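Local coordinates for protein 5'-tyrosyl-DNA phosphodiesterase (Caenorhabditis elegans, PDB 4FVA) that belongs to the endonuclease/exonuclease/phosphatase family, with a DNase I-like fold of two packed beta sheets, and carries a magnesium ion in this model, at residues N191-T196 and V227-E232; D216-S221 and W248-T253. One frame throughout, in Å; residues are numbered along the deposited sequence.

Interaction 1: residues N191-T196 and V227-E232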
loop_
_atom_site.group_PDB
_atom_site.type_symbol
_atom_site.label_atom_id
_atom_site.label_comp_id
_atom_site.label_asym_id
_atom_site.label_seq_id
_atom_site.Cartn_x
_atom_site.Cartn_y
_atom_site.Cartn_z
ATOM N N ASN A 191 -17.111 -9.332 2.819
ATOM C CA ASN A 191 -17.539 -8.782 1.533
ATOM C C ASN A 191 -17.624 -7.251 1.530
ATOM O O ASN A 191 -17.391 -6.617 0.498
ATOM C CB ASN A 191 -18.890 -9.369 1.107
ATOM C CG ASN A 191 -18.808 -10.845 0.780
ATOM O OD1 ASN A 191 -19.221 -11.690 1.574
ATOM N ND2 ASN A 191 -18.290 -11.163 -0.404
ATOM N N LYS A 192 -17.921 -6.655 2.686
ATOM C CA LYS A 192 -18.069 -5.196 2.754
ATOM C C LYS A 192 -16.739 -4.466 2.581
ATOM O O LYS A 192 -16.714 -3.268 2.277
ATOM C CB LYS A 192 -18.714 -4.748 4.073
ATOM C CG LYS A 192 -20.245 -4.754 4.113
ATOM C CD LYS A 192 -20.742 -4.086 5.405
ATOM C CE LYS A 192 -22.194 -3.654 5.299
ATOM N NZ LYS A 192 -23.084 -4.812 5.050
ATOM N N THR A 193 -15.637 -5.183 2.773
ATOM C CA THR A 193 -14.313 -4.574 2.671
ATOM C C THR A 193 -13.473 -5.233 1.596
ATOM O O THR A 193 -12.253 -5.123 1.615
ATOM C CB THR A 193 -13.539 -4.683 3.982
ATOM O OG1 THR A 193 -13.439 -6.066 4.355
ATOM C CG2 THR A 193 -14.236 -3.898 5.090
ATOM N N LYS A 194 -14.112 -5.940 0.671
ATOM C CA LYS A 194 -13.356 -6.765 -0.271
ATOM C C LYS A 194 -12.724 -6.002 -1.435
ATOM O O LYS A 194 -11.521 -6.083 -1.659
ATOM C CB LYS A 194 -14.231 -7.894 -0.808
ATOM C CG LYS A 194 -13.515 -8.842 -1.753
ATOM C CD LYS A 194 -14.397 -10.051 -2.048
ATOM C CE LYS A 194 -13.679 -11.089 -2.895
ATOM N NZ LYS A 194 -14.557 -12.263 -3.152
ATOM N N PHE A 195 -13.534 -5.276 -2.194
ATOM C CA PHE A 195 -13.036 -4.667 -3.418
ATOM C C PHE A 195 -12.419 -3.297 -3.167
ATOM O O PHE A 195 -13.007 -2.449 -2.488
ATOM C CB PHE A 195 -14.143 -4.608 -4.463
ATOM C CG PHE A 195 -14.722 -5.958 -4.780
ATOM C CD1 PHE A 195 -14.043 -6.837 -5.612
ATOM C CD2 PHE A 195 -15.927 -6.363 -4.213
ATOM C CE1 PHE A 195 -14.562 -8.087 -5.899
ATOM C CE2 PHE A 195 -16.451 -7.616 -4.491
ATOM C CZ PHE A 195 -15.764 -8.480 -5.336
ATOM N N THR A 196 -11.223 -3.086 -3.702
ATOM C CA THR A 196 -10.497 -1.855 -3.431
ATOM C C THR A 196 -10.505 -0.978 -4.671
ATOM O O THR A 196 -10.172 0.202 -4.610
ATOM C CB THR A 196 -9.044 -2.144 -2.994
ATOM O OG1 THR A 196 -8.326 -2.733 -4.083
ATOM C CG2 THR A 196 -9.024 -3.090 -1.788
ATOM N N VAL A 227 -5.805 -9.234 13.222
ATOM C CA VAL A 227 -5.841 -8.091 12.324
ATOM C C VAL A 227 -7.268 -7.590 12.134
ATOM O O VAL A 227 -8.202 -8.380 11.991
ATOM C CB VAL A 227 -5.176 -8.424 10.953
ATOM C CG1 VAL A 227 -5.827 -9.636 10.328
ATOM C CG2 VAL A 227 -5.238 -7.229 9.996
ATOM N N LYS A 228 -7.435 -6.271 12.158
ATOM C CA LYS A 228 -8.685 -5.656 11.742
ATOM C C LYS A 228 -8.458 -4.928 10.402
ATOM O O LYS A 228 -7.382 -4.382 10.172
ATOM C CB LYS A 228 -9.165 -4.687 12.825
ATOM C CG LYS A 228 -9.838 -5.407 13.996
ATOM C CD LYS A 228 -10.013 -4.515 15.213
ATOM C CE LYS A 228 -11.170 -5.005 16.082
ATOM N NZ LYS A 228 -11.208 -4.309 17.400
ATOM N N PHE A 229 -9.479 -4.887 9.547
ATOM C CA PHE A 229 -9.321 -4.409 8.169
ATOM C C PHE A 229 -10.523 -3.564 7.753
ATOM O O PHE A 229 -11.668 -4.006 7.877
ATOM C CB PHE A 229 -9.151 -5.605 7.216
ATOM C CG PHE A 229 -8.756 -5.221 5.792
ATOM C CD1 PHE A 229 -9.698 -4.735 4.895
ATOM C CD2 PHE A 229 -7.442 -5.368 5.368
ATOM C CE1 PHE A 229 -9.333 -4.392 3.586
ATOM C CE2 PHE A 229 -7.062 -5.038 4.086
ATOM C CZ PHE A 229 -8.003 -4.540 3.184
ATOM N N THR A 230 -10.266 -2.333 7.307
ATOM C CA THR A 230 -11.336 -1.451 6.809
ATOM C C THR A 230 -10.939 -0.790 5.494
ATOM O O THR A 230 -9.770 -0.818 5.104
ATOM C CB THR A 230 -11.687 -0.327 7.801
ATOM O OG1 THR A 230 -10.572 0.573 7.905
ATOM C CG2 THR A 230 -12.015 -0.893 9.184
ATOM N N LEU A 231 -11.909 -0.189 4.813
ATOM C CA LEU A 231 -11.615 0.581 3.612
ATOM C C LEU A 231 -11.758 2.049 3.955
ATOM O O LEU A 231 -12.587 2.396 4.791
ATOM C CB LEU A 231 -12.572 0.209 2.474
ATOM C CG LEU A 231 -12.421 -1.241 2.022
ATOM C CD1 LEU A 231 -13.377 -1.590 0.882
ATOM C CD2 LEU A 231 -10.971 -1.480 1.619
ATOM N N GLU A 232 -10.979 2.908 3.301
ATOM C CA GLU A 232 -11.040 4.335 3.593
ATOM C C GLU A 232 -11.012 5.146 2.303
ATOM O O GLU A 232 -10.753 4.600 1.226
ATOM C CB GLU A 232 -9.881 4.740 4.505
ATOM C CG GLU A 232 -9.745 3.889 5.763
ATOM C CD GLU A 232 -10.823 4.209 6.794
ATOM O OE1 GLU A 232 -11.491 5.259 6.667
ATOM O OE2 GLU A 232 -10.990 3.420 7.744
HETATM O O HOH W 1 -12.745 -6.477 7.161
#
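K192, in a short 3-10 turn, brings its carbonyl oxygen to L231, with K192 O 4.0 Å from L231 CD1; the lysine side chain itself runs away from the strand. T193 then does most of the work. Its CA sits 3.6 Å from L231 CD1, and its CB lies 3.9 Å from F229 CD1, where the threonine and phenylalanine side chains pass alongside each other, running opposite ways. The methyl CG2 lies over the strand backbone near F229 O and the CA of T230. With chi1 at 57°, OG1 stands between the backbone N and the carbonyl carbon and meets a water 2.9 Å away, which in turn donates to F229 O at 2.8 Å. The same hydroxyl is hydrogen-bonded to D190 O, so the turn is tied both to itself and, through the water, to the strand. T193 O approaches the F229 ring obliquely, 3.6 Å from CE1.

The strand being covered, 226-232, is the outermost on this side of the six-stranded mixed sheet, one of the two layers of the DNase I-like fold; W184 meets the F229 ring edge-to-face.

Beyond T193 the chain bends so that K194 and F195 point away from the strand, and K194 CG lies over the centre of one face of the F195 ring. F195 still contributes its carbonyl: F195 O is 3.5 Å from L231 CD1, which stands anti to the leucine's own CA (chi2 -180°) and so extends from its backbone towards the loop. At T196 the methyl CG2 reaches the other branch, L231 CD2, at 4.2 Å, while its hydroxyl is hydrogen-bonded to D216.

Interaction 2: residues D216-S221 and W248-T253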
loop_
_atom_site.group_PDB
_atom_site.type_symbol
_atom_site.label_atom_id
_atom_site.label_comp_id
_atom_site.label_asym_id
_atom_site.label_seq_id
_atom_site.Cartn_x
_atom_site.Cartn_y
_atom_site.Cartn_z
ATOM N N ASP A 216 -5.640 -4.017 -4.279
ATOM C CA ASP A 216 -4.807 -3.533 -3.198
ATOM C C ASP A 216 -4.826 -4.514 -2.035
ATOM O O ASP A 216 -5.888 -4.861 -1.526
ATOM C CB ASP A 216 -5.299 -2.148 -2.785
ATOM C CG ASP A 216 -5.396 -1.205 -3.972
ATOM O OD1 ASP A 216 -4.348 -0.649 -4.340
ATOM O OD2 ASP A 216 -6.497 -1.042 -4.559
ATOM N N ARG A 217 -3.650 -4.975 -1.625
ATOM C CA ARG A 217 -3.580 -6.005 -0.593
ATOM C C ARG A 217 -2.412 -5.780 0.347
ATOM O O ARG A 217 -1.429 -5.122 -0.004
ATOM C CB ARG A 217 -3.456 -7.400 -1.219
ATOM C CG ARG A 217 -4.543 -7.724 -2.250
ATOM C CD ARG A 217 -4.468 -9.173 -2.715
ATOM N NE ARG A 217 -5.386 -9.428 -3.834
ATOM C CZ ARG A 217 -5.668 -10.637 -4.315
ATOM N NH1 ARG A 217 -5.109 -11.719 -3.781
ATOM N NH2 ARG A 217 -6.509 -10.768 -5.330
ATOM N N LEU A 218 -2.529 -6.346 1.542
ATOM C CA LEU A 218 -1.463 -6.306 2.528
ATOM C C LEU A 218 -1.250 -7.708 3.072
ATOM O O LEU A 218 -2.195 -8.352 3.529
ATOM C CB LEU A 218 -1.840 -5.362 3.675
ATOM C CG LEU A 218 -1.440 -3.909 3.426
ATOM C CD1 LEU A 218 -2.064 -2.973 4.471
ATOM C CD2 LEU A 218 0.098 -3.789 3.403
ATOM N N TYR A 219 -0.008 -8.171 3.008
ATOM C CA TYR A 219 0.372 -9.451 3.580
ATOM C C TYR A 219 1.263 -9.171 4.767
ATOM O O TYR A 219 1.957 -8.143 4.793
ATOM C CB TYR A 219 1.132 -10.297 2.554
ATOM C CG TYR A 219 0.322 -10.657 1.339
ATOM C CD1 TYR A 219 0.298 -9.837 0.225
ATOM C CD2 TYR A 219 -0.433 -11.822 1.311
ATOM C CE1 TYR A 219 -0.458 -10.163 -0.889
ATOM C CE2 TYR A 219 -1.186 -12.161 0.206
ATOM C CZ TYR A 219 -1.192 -11.325 -0.891
ATOM O OH TYR A 219 -1.935 -11.657 -1.999
ATOM N N TRP A 220 1.253 -10.065 5.756
ATOM C CA TRP A 220 2.210 -9.921 6.850
ATOM C C TRP A 220 2.681 -11.241 7.446
ATOM O O TRP A 220 2.036 -12.285 7.306
ATOM C CB TRP A 220 1.664 -8.998 7.946
ATOM C CG TRP A 220 1.034 -9.700 9.113
ATOM C CD1 TRP A 220 1.563 -9.834 10.369
ATOM C CD2 TRP A 220 -0.255 -10.336 9.150
ATOM N NE1 TRP A 220 0.684 -10.518 11.180
ATOM C CE2 TRP A 220 -0.437 -10.837 10.459
ATOM C CE3 TRP A 220 -1.267 -10.531 8.206
ATOM C CZ2 TRP A 220 -1.598 -11.528 10.845
ATOM C CZ3 TRP A 220 -2.420 -11.208 8.593
ATOM C CH2 TRP A 220 -2.574 -11.699 9.898
ATOM N N SER A 221 3.819 -11.172 8.116
ATOM C CA SER A 221 4.300 -12.270 8.921
ATOM C C SER A 221 4.800 -11.650 10.195
ATOM O O SER A 221 5.229 -10.491 10.185
ATOM C CB SER A 221 5.436 -12.998 8.214
ATOM O OG SER A 221 6.075 -13.893 9.097
ATOM N N TRP A 248 -10.032 2.772 -3.381
ATOM C CA TRP A 248 -10.236 2.962 -1.953
ATOM C C TRP A 248 -8.904 2.692 -1.263
ATOM O O TRP A 248 -8.082 1.930 -1.775
ATOM C CB TRP A 248 -11.280 1.992 -1.395
ATOM C CG TRP A 248 -12.603 1.963 -2.119
ATOM C CD1 TRP A 248 -13.378 0.861 -2.375
ATOM C CD2 TRP A 248 -13.308 3.083 -2.673
ATOM N NE1 TRP A 248 -14.523 1.231 -3.042
ATOM C CE2 TRP A 248 -14.505 2.587 -3.238
ATOM C CE3 TRP A 248 -13.047 4.455 -2.737
ATOM C CZ2 TRP A 248 -15.432 3.418 -3.874
ATOM C CZ3 TRP A 248 -13.977 5.284 -3.370
ATOM C CH2 TRP A 248 -15.147 4.761 -3.929
ATOM N N ALA A 249 -8.681 3.293 -0.103
ATOM C CA ALA A 249 -7.494 2.945 0.670
ATOM C C ALA A 249 -7.793 1.700 1.502
ATOM O O ALA A 249 -8.937 1.480 1.891
ATOM C CB ALA A 249 -7.079 4.110 1.576
ATOM N N ILE A 250 -6.786 0.875 1.751
ATOM C CA ILE A 250 -6.949 -0.202 2.710
ATOM C C ILE A 250 -6.254 0.194 4.004
ATOM O O ILE A 250 -5.248 0.905 3.988
ATOM C CB ILE A 250 -6.470 -1.588 2.195
ATOM C CG1 ILE A 250 -4.984 -1.589 1.854
ATOM C CG2 ILE A 250 -7.299 -2.026 0.975
ATOM C CD1 ILE A 250 -4.494 -2.965 1.400
ATOM N N ASN A 251 -6.818 -0.250 5.118
ATOM C CA ASN A 251 -6.357 0.143 6.436
ATOM C C ASN A 251 -6.378 -1.067 7.376
ATOM O O ASN A 251 -7.443 -1.536 7.773
ATOM C CB ASN A 251 -7.255 1.265 6.966
ATOM C CG ASN A 251 -6.829 1.752 8.341
ATOM O OD1 ASN A 251 -5.647 1.796 8.653
ATOM N ND2 ASN A 251 -7.803 2.088 9.182
ATOM N N ALA A 252 -5.210 -1.604 7.700
ATOM C CA ALA A 252 -5.165 -2.809 8.522
ATOM C C ALA A 252 -4.488 -2.536 9.852
ATOM O O ALA A 252 -3.386 -1.950 9.901
ATOM C CB ALA A 252 -4.457 -3.940 7.775
ATOM N N THR A 253 -5.118 -3.005 10.924
ATOM C CA THR A 253 -4.568 -2.844 12.269
ATOM C C THR A 253 -4.180 -4.209 12.809
ATOM O O THR A 253 -5.031 -5.099 12.954
ATOM C CB THR A 253 -5.576 -2.167 13.221
ATOM O OG1 THR A 253 -5.956 -0.885 12.702
ATOM C CG2 THR A 253 -4.973 -2.001 14.622
#
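The peptide plane joining D216 to R217 is the flat group that I250 meets: the methyl CD1 of I250 sits over one face of it, 3.8 Å from D216 O and 3.7 Å from R217 N. It also reaches the next carbonyl carbon, so a single methyl packs on the backbone of D216 and R217 as well as on the L218 side chain. The D216 carboxylate lies at the end of the contact, where OD2 comes within 4.4 Å of W248 O without bonding to it; besides T196, that oxygen has H247 ND1 as a further hydrogen-bond partner. The indole of W248 leads away from strand 216-221 and meets F243 edge-to-face.

I250 reaches the backbone because CG1 stands between its own N and carbonyl carbon (chi1 61°) and the chain then runs on extended. CG2, beside the backbone N, points back to D216, 4.3 Å from its CB. L218 comes in at a slant to the isoleucine, with L218 CG 3.8 Å from I250 CD1. Its CD1 methyl continues along the strand to A252 CB at 4.2 Å. L218, I250 and A252 form the apolar part of the interface; D216 also points across, but its carboxylate belongs to the polar end. All four are buried.

The two strands run nearly parallel, at 20°, and their axes approach to 7.7 Å, yet they belong to different sheets: R217 pairs with G164 in one layer, while A249 and T253 rest on strand 13-20 in the other. This is the face-to-face packing of two beta sheets that makes the central sandwich of the DNase I-like fold, with D216 and the family's Ser-Asp-His sequence, ending in H247, at its magnesium-bearing end.

Overall arrangement
Interaction 2 is core, its centre about 7 Å from the centre of the chain, and joins the two sheets through buried, mainly apolar side chains, with one isoleucine methyl on the opposing backbone. Interaction 1 lies farther out and is only partly buried: a loop covers an edge strand, setting backbone carbonyls, a threonine and a bridging water against L231 and F229 of the strand. The centres of interactions 1 and 2 lie about 8 Å apart. Strands 226-232 and 249-255 are neighbours in one sheet, with K228 O bonded to T253 N at 2.8 Å, and F229 CZ packs 3.4 Å from I250 CG2. The loop meets the second sheet too, at the hydrogen bond between T196 and D216.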